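Local coordinates for protein HTH-type transcriptional regulator ascG (Escherichia coli, PDB 3BRQ) that represses transcription of the cryptic asc operon as a sequence-specific DNA-binding regulator of the LacI family, at residues L30-G33 with I34-E38; K60-A63 with E64-R67; A69-Y72 with L73-R77. All coordinates share one frame; numbering follows the deposited sequence.

The three contacts follow one another along the chain, all within the part of the fold built on the parallel sheet that contains strands 21-27, 53-60 and 80-84. Contact 1 turns the chain from strand 21-27 into helix 36-49; contact 2 makes the next such turn, from strand 53-60 into helix 63-75; contact 3 closes that same helix. The centres of contacts 1 and 2 lie about 17 Å apart, those of 2 and 3 about 13 Å, and those of 1 and 3 about 23 Å. Contact 1 faces the inter-domain sulfate site, and all three touch the second subunit, so this run of beta-alpha units also contributes to the dimer interface.

Contact 1: L30-G33 with I34-E38; sequences LYHG and IYFSE. With SO4 (sulfate ion), chain F.
H32 and F36 meet as an edge-to-face aromatic pair, the edge of the phenyl ring directed at the face of the imidazole. Their centroids are 4.9 Å apart and the planes stand at 70°. The closest approach is H32 CE1 to F36 CD2, 3.3 Å, while F36 CB lies 3.6 Å from H32 ND1. The two side chains run side by side in the same direction: F36 sets CG anti to its backbone N (chi1 180°), which carries its ring back along the imidazole. The far nitrogen, H32 NE2, is hydrogen-bonded to T27 O, which should limit rotation of the imidazole, and Y84 meets the same ring. Beyond this pair the chain turns through G33, whose N gives a hydrogen bond of 2.9 Å to O4 of the sulfate. A water spans the turn, donating to G33 O at 2.9 Å and accepting from Y35 N at 3.1 Å. I34 packs on V255 and M258 of helix 255-270, while F36 touches L40 of the second subunit. Y35 takes the N-cap position of helix 36-49. The sulfate, probably from the crystallisation liquor, is also held by Y84, R86, S151 and T153, consistent with the cleft between domains where relatives with this periplasmic-binding-protein-like fold take up their effectors.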
# COMPACT_ATOMS: atom_id res chain seq x y z
N LEU B 30 -9.48 -3.24 -1.19
CA LEU B 30 -8.72 -2.04 -0.86
C LEU B 30 -7.71 -2.42 0.24
O LEU B 30 -6.57 -1.94 0.25
CB LEU B 30 -9.66 -0.93 -0.35
CG LEU B 30 -8.95 0.32 0.13
CD1 LEU B 30 -8.25 1.12 -1.02
CD2 LEU B 30 -9.94 1.20 0.87
N TYR B 31 -8.15 -3.30 1.14
CA TYR B 31 -7.29 -3.80 2.21
C TYR B 31 -7.04 -5.28 1.97
O TYR B 31 -7.93 -5.98 1.48
CB TYR B 31 -7.97 -3.64 3.58
CG TYR B 31 -7.18 -4.27 4.74
CD1 TYR B 31 -6.06 -3.64 5.28
CD2 TYR B 31 -7.56 -5.51 5.28
CE1 TYR B 31 -5.33 -4.23 6.35
CE2 TYR B 31 -6.85 -6.09 6.33
CZ TYR B 31 -5.75 -5.45 6.88
OH TYR B 31 -5.04 -6.07 7.94
N HIS B 32 -5.83 -5.72 2.33
CA HIS B 32 -5.51 -7.14 2.39
C HIS B 32 -4.88 -7.45 3.73
O HIS B 32 -3.93 -6.77 4.14
CB HIS B 32 -4.48 -7.46 1.29
CG HIS B 32 -5.07 -7.53 -0.07
ND1 HIS B 32 -5.10 -6.45 -0.93
CD2 HIS B 32 -5.70 -8.55 -0.72
CE1 HIS B 32 -5.68 -6.81 -2.07
NE2 HIS B 32 -6.06 -8.08 -1.95
N GLY B 33 -5.37 -8.50 4.38
CA GLY B 33 -4.79 -9.05 5.60
C GLY B 33 -3.31 -9.39 5.49
O GLY B 33 -2.58 -9.23 6.46
N ILE B 34 -2.85 -9.81 4.29
CA ILE B 34 -1.43 -9.98 4.04
C ILE B 34 -1.03 -8.79 3.13
O ILE B 34 -1.46 -8.72 1.97
CB ILE B 34 -1.10 -11.34 3.32
CG1 ILE B 34 -1.79 -12.56 3.98
CG2 ILE B 34 0.44 -11.50 3.10
CD1 ILE B 34 -1.55 -12.73 5.48
N TYR B 35 -0.25 -7.86 3.64
CA TYR B 35 0.03 -6.63 2.84
C TYR B 35 0.38 -6.99 1.38
O TYR B 35 1.25 -7.81 1.12
CB TYR B 35 1.12 -5.78 3.49
CG TYR B 35 1.47 -4.46 2.78
CD1 TYR B 35 0.55 -3.79 1.97
CD2 TYR B 35 2.72 -3.87 2.96
CE1 TYR B 35 0.88 -2.57 1.33
CE2 TYR B 35 3.06 -2.67 2.34
CZ TYR B 35 2.14 -2.02 1.53
OH TYR B 35 2.51 -0.83 0.93
N PHE B 36 -0.36 -6.42 0.44
CA PHE B 36 -0.29 -6.89 -0.94
C PHE B 36 1.02 -6.43 -1.65
O PHE B 36 1.67 -7.22 -2.34
CB PHE B 36 -1.60 -6.48 -1.62
CG PHE B 36 -1.75 -6.86 -3.08
CD1 PHE B 36 -0.86 -7.73 -3.72
CD2 PHE B 36 -2.85 -6.38 -3.79
CE1 PHE B 36 -1.02 -8.03 -5.06
CE2 PHE B 36 -3.03 -6.71 -5.15
CZ PHE B 36 -2.11 -7.54 -5.78
N SER B 37 1.46 -5.21 -1.46
CA SER B 37 2.66 -4.84 -2.22
C SER B 37 3.88 -5.58 -1.63
O SER B 37 4.76 -6.02 -2.39
CB SER B 37 2.86 -3.34 -2.24
OG SER B 37 3.19 -2.94 -0.95
N GLU B 38 3.88 -5.76 -0.31
CA GLU B 38 4.87 -6.59 0.37
C GLU B 38 4.84 -8.03 -0.12
O GLU B 38 5.89 -8.59 -0.47
CB GLU B 38 4.68 -6.58 1.87
CG GLU B 38 6.01 -6.54 2.65
CD GLU B 38 5.87 -7.04 4.09
OE1 GLU B 38 4.77 -6.87 4.69
OE2 GLU B 38 6.85 -7.63 4.63
S SO4 F . -8.67 -10.64 3.48
O1 SO4 F . -8.81 -11.59 4.53
O2 SO4 F . -9.29 -11.19 2.25
O3 SO4 F . -9.12 -9.33 3.89
O4 SO4 F . -7.24 -10.41 3.32
O HOH W 1 -0.09 -7.73 6.69

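Contact 2: K60-A63 with E64-R67; sequences KHSA and EEER
S62 OG both gives and receives a hydrogen bond with E65, three residues on: it donates to E65 OE1 at 2.9 Å and accepts from E65 N at 3.2 Å. The donated bond meets the carboxylate from above, 41° out of its plane. S62 has chi1 of 67°, which places OG between its backbone N and carbonyl carbon, facing the start of the helix. E65 OE1 takes a second, weak bond from H61 N, 3.3 Å long, while E65 OE2 accepts from a water that is also weakly bonded to K60 NZ. K60 NZ stays 4.8 Å from E65 OE2, so any link between the opposite charges would run through this water, and weakly. Backbone bonds from E66 N to S62 O and from R67 N to A63 O (3.0 Å) begin the helical ladder. Further along, R67 NH1 makes a weak salt-bridge bond to E64 OE1, although the stronger partner of the guanidinium is E92. E66 turns inward, where its carboxylate accepts from T27 OG1 and the backbone N atoms of R86, F87 and L88. The aliphatic part of K60 crosses E65 at about a right angle, with K60 CD 3.5 Å from E65 OE2. K60 and H61 touch E48 and R45 of the second subunit. A serine N-cap with a side-chain capping bond, a common helix start, here leads strand 53-60 into helix 63-75 of the beta-alpha fold.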
# COMPACT_ATOMS: atom_id res chain seq x y z
N LYS B 60 -10.36 -10.01 -9.10
CA LYS B 60 -11.56 -9.12 -9.14
C LYS B 60 -12.27 -9.08 -7.81
O LYS B 60 -11.65 -8.78 -6.81
CB LYS B 60 -12.51 -9.46 -10.30
CG LYS B 60 -11.85 -9.53 -11.63
CD LYS B 60 -12.78 -9.87 -12.77
CE LYS B 60 -11.93 -9.91 -14.07
NZ LYS B 60 -12.74 -10.29 -15.30
N HIS B 61 -13.54 -9.48 -7.72
CA HIS B 61 -14.20 -9.17 -6.48
C HIS B 61 -15.39 -10.08 -6.12
O HIS B 61 -16.38 -9.54 -5.60
CB HIS B 61 -14.71 -7.69 -6.51
CG HIS B 61 -14.72 -7.04 -5.16
ND1 HIS B 61 -15.66 -7.34 -4.19
CD2 HIS B 61 -13.89 -6.13 -4.60
CE1 HIS B 61 -15.41 -6.65 -3.10
NE2 HIS B 61 -14.34 -5.90 -3.32
N SER B 62 -15.26 -11.38 -6.37
CA SER B 62 -16.30 -12.37 -6.00
C SER B 62 -15.70 -13.78 -6.03
O SER B 62 -14.66 -13.96 -6.61
CB SER B 62 -17.44 -12.26 -7.00
OG SER B 62 -17.00 -12.68 -8.28
N ALA B 63 -16.37 -14.79 -5.46
CA ALA B 63 -15.86 -16.17 -5.54
C ALA B 63 -15.74 -16.64 -7.00
O ALA B 63 -14.71 -17.24 -7.40
CB ALA B 63 -16.82 -17.16 -4.77
N GLU B 64 -16.81 -16.41 -7.78
CA GLU B 64 -16.84 -16.81 -9.17
C GLU B 64 -15.69 -16.22 -9.99
O GLU B 64 -15.08 -16.93 -10.81
CB GLU B 64 -18.20 -16.44 -9.82
CG GLU B 64 -18.26 -16.75 -11.36
CD GLU B 64 -18.18 -18.23 -11.72
OE1 GLU B 64 -18.62 -19.08 -10.90
OE2 GLU B 64 -17.76 -18.53 -12.87
N GLU B 65 -15.35 -14.97 -9.78
CA GLU B 65 -14.26 -14.37 -10.54
C GLU B 65 -12.86 -14.86 -10.06
O GLU B 65 -11.92 -14.93 -10.84
CB GLU B 65 -14.35 -12.86 -10.46
CG GLU B 65 -15.36 -12.21 -11.44
CD GLU B 65 -15.84 -10.82 -11.02
OE1 GLU B 65 -15.92 -10.46 -9.81
OE2 GLU B 65 -16.19 -10.07 -11.92
N GLU B 66 -12.73 -15.17 -8.75
CA GLU B 66 -11.49 -15.75 -8.25
C GLU B 66 -11.24 -17.08 -8.92
O GLU B 66 -10.14 -17.32 -9.39
CB GLU B 66 -11.50 -15.88 -6.73
CG GLU B 66 -11.47 -14.53 -5.98
CD GLU B 66 -11.80 -14.67 -4.49
OE1 GLU B 66 -12.35 -15.75 -4.09
OE2 GLU B 66 -11.55 -13.71 -3.71
N ARG B 67 -12.27 -17.93 -9.00
CA ARG B 67 -12.20 -19.17 -9.74
C ARG B 67 -11.86 -19.00 -11.25
O ARG B 67 -10.97 -19.70 -11.77
CB ARG B 67 -13.53 -19.89 -9.55
CG ARG B 67 -13.68 -21.19 -10.25
CD ARG B 67 -15.19 -21.50 -10.33
NE ARG B 67 -15.62 -22.10 -9.10
CZ ARG B 67 -16.45 -21.58 -8.19
NH1 ARG B 67 -17.02 -20.39 -8.33
NH2 ARG B 67 -16.71 -22.31 -7.10
O HOH W 2 -15.93 -10.71 -14.29

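Contact 3: A69-Y72 with L73-R77; sequences AIQY and LLDLR
Q71 NE2 donates to D75 OD1 at 2.9 Å, a side-chain bond across one turn near the C-terminal end of helix 63-75, which closes in a Schellman motif. The carboxylate oxygen lies in the amide plane of Q71, but the amide nitrogen meets the carboxylate from 40° above its plane, the two flat groups being turned 44° apart. Q71 reaches D75 because its chain bends at chi2 (59°), bringing the amide round over the next turn. With an alanine here the amide is gone, which is likely to leave D75 OD1 without this donor and the carboxylate freer to rotate. The backbone bonds from L73 N to A69 O, L74 N to I70 O and D75 N to Q71 O are regular, whereas L76 N to Y72 O is weak, as the helix comes to its end. R77, with positive phi, is the C' residue of the Schellman motif; its N returns to L74 O, and C78 N to L73 O. On the buried side I70 CG2 touches L74 CD1 at 4.3 Å, and the two residues, with L73, lie against V25, I81 and I83 of the sheet. L73 also reaches L55 of the second subunit, as does L76, and Y72 OH is hydrogen-bonded to T21 OG1 of that subunit, so this helix end belongs to the dimer interface. L76 and Y72 share a CH-pi contact: L76 CD1 stands over one face of the tyrosine ring, 3.9 Å from its centroid and nearest to CE2 and CZ, both 3.6 Å away.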
# COMPACT_ATOMS: atom_id res chain seq x y z
N ALA B 69 -10.26 -16.59 -12.60
CA ALA B 69 -8.86 -16.04 -12.73
C ALA B 69 -7.83 -17.19 -12.60
O ALA B 69 -6.79 -17.20 -13.27
CB ALA B 69 -8.62 -15.00 -11.63
N ILE B 70 -8.16 -18.19 -11.76
CA ILE B 70 -7.32 -19.37 -11.63
C ILE B 70 -7.28 -20.10 -12.98
O ILE B 70 -6.21 -20.32 -13.52
CB ILE B 70 -7.80 -20.32 -10.45
CG1 ILE B 70 -7.49 -19.66 -9.08
CG2 ILE B 70 -7.14 -21.77 -10.58
CD1 ILE B 70 -8.34 -20.21 -7.90
N GLN B 71 -8.44 -20.47 -13.53
CA GLN B 71 -8.52 -21.08 -14.86
C GLN B 71 -7.88 -20.29 -15.97
O GLN B 71 -7.27 -20.88 -16.86
CB GLN B 71 -9.97 -21.33 -15.27
CG GLN B 71 -10.07 -22.28 -16.45
CD GLN B 71 -9.44 -23.65 -16.16
OE1 GLN B 71 -9.80 -24.31 -15.18
NE2 GLN B 71 -8.50 -24.08 -17.02
N TYR B 72 -8.09 -18.98 -15.96
CA TYR B 72 -7.43 -18.10 -16.90
C TYR B 72 -5.94 -18.35 -16.87
O TYR B 72 -5.34 -18.57 -17.91
CB TYR B 72 -7.75 -16.64 -16.60
CG TYR B 72 -7.09 -15.63 -17.52
CD1 TYR B 72 -7.33 -15.64 -18.91
CD2 TYR B 72 -6.22 -14.67 -17.02
CE1 TYR B 72 -6.71 -14.71 -19.76
CE2 TYR B 72 -5.60 -13.72 -17.88
CZ TYR B 72 -5.86 -13.76 -19.25
OH TYR B 72 -5.24 -12.84 -20.12
N LEU B 73 -5.33 -18.30 -15.70
CA LEU B 73 -3.87 -18.47 -15.62
C LEU B 73 -3.37 -19.81 -16.08
O LEU B 73 -2.34 -19.89 -16.74
CB LEU B 73 -3.31 -18.16 -14.22
CG LEU B 73 -3.28 -16.70 -13.75
CD1 LEU B 73 -2.72 -16.67 -12.34
CD2 LEU B 73 -2.44 -15.78 -14.69
N LEU B 74 -4.10 -20.86 -15.76
CA LEU B 74 -3.78 -22.18 -16.29
C LEU B 74 -3.82 -22.26 -17.84
O LEU B 74 -2.94 -22.89 -18.48
CB LEU B 74 -4.73 -23.20 -15.68
CG LEU B 74 -4.49 -23.25 -14.19
CD1 LEU B 74 -5.41 -24.34 -13.59
CD2 LEU B 74 -2.97 -23.52 -13.90
N ASP B 75 -4.81 -21.57 -18.43
CA ASP B 75 -4.99 -21.56 -19.86
C ASP B 75 -3.91 -20.66 -20.46
O ASP B 75 -3.74 -20.62 -21.69
CB ASP B 75 -6.35 -20.97 -20.19
CG ASP B 75 -7.49 -21.89 -19.79
OD1 ASP B 75 -7.23 -23.03 -19.44
OD2 ASP B 75 -8.65 -21.47 -19.85
N LEU B 76 -3.20 -19.91 -19.63
CA LEU B 76 -2.01 -19.22 -20.14
C LEU B 76 -0.78 -20.12 -19.91
O LEU B 76 0.34 -19.72 -20.20
CB LEU B 76 -1.85 -17.86 -19.48
CG LEU B 76 -3.02 -16.91 -19.71
CD1 LEU B 76 -2.77 -15.62 -18.93
CD2 LEU B 76 -3.22 -16.65 -21.20
N ARG B 77 -1.03 -21.34 -19.44
CA ARG B 77 0.05 -22.28 -19.12
C ARG B 77 0.98 -21.81 -18.00
O ARG B 77 2.19 -22.03 -18.07
CB ARG B 77 0.89 -22.69 -20.35
CG ARG B 77 1.25 -24.19 -20.36
CD ARG B 77 2.44 -24.53 -21.28
NE ARG B 77 2.28 -24.04 -22.65
CZ ARG B 77 2.64 -24.71 -23.75
NH1 ARG B 77 3.17 -25.94 -23.66
NH2 ARG B 77 2.47 -24.16 -24.95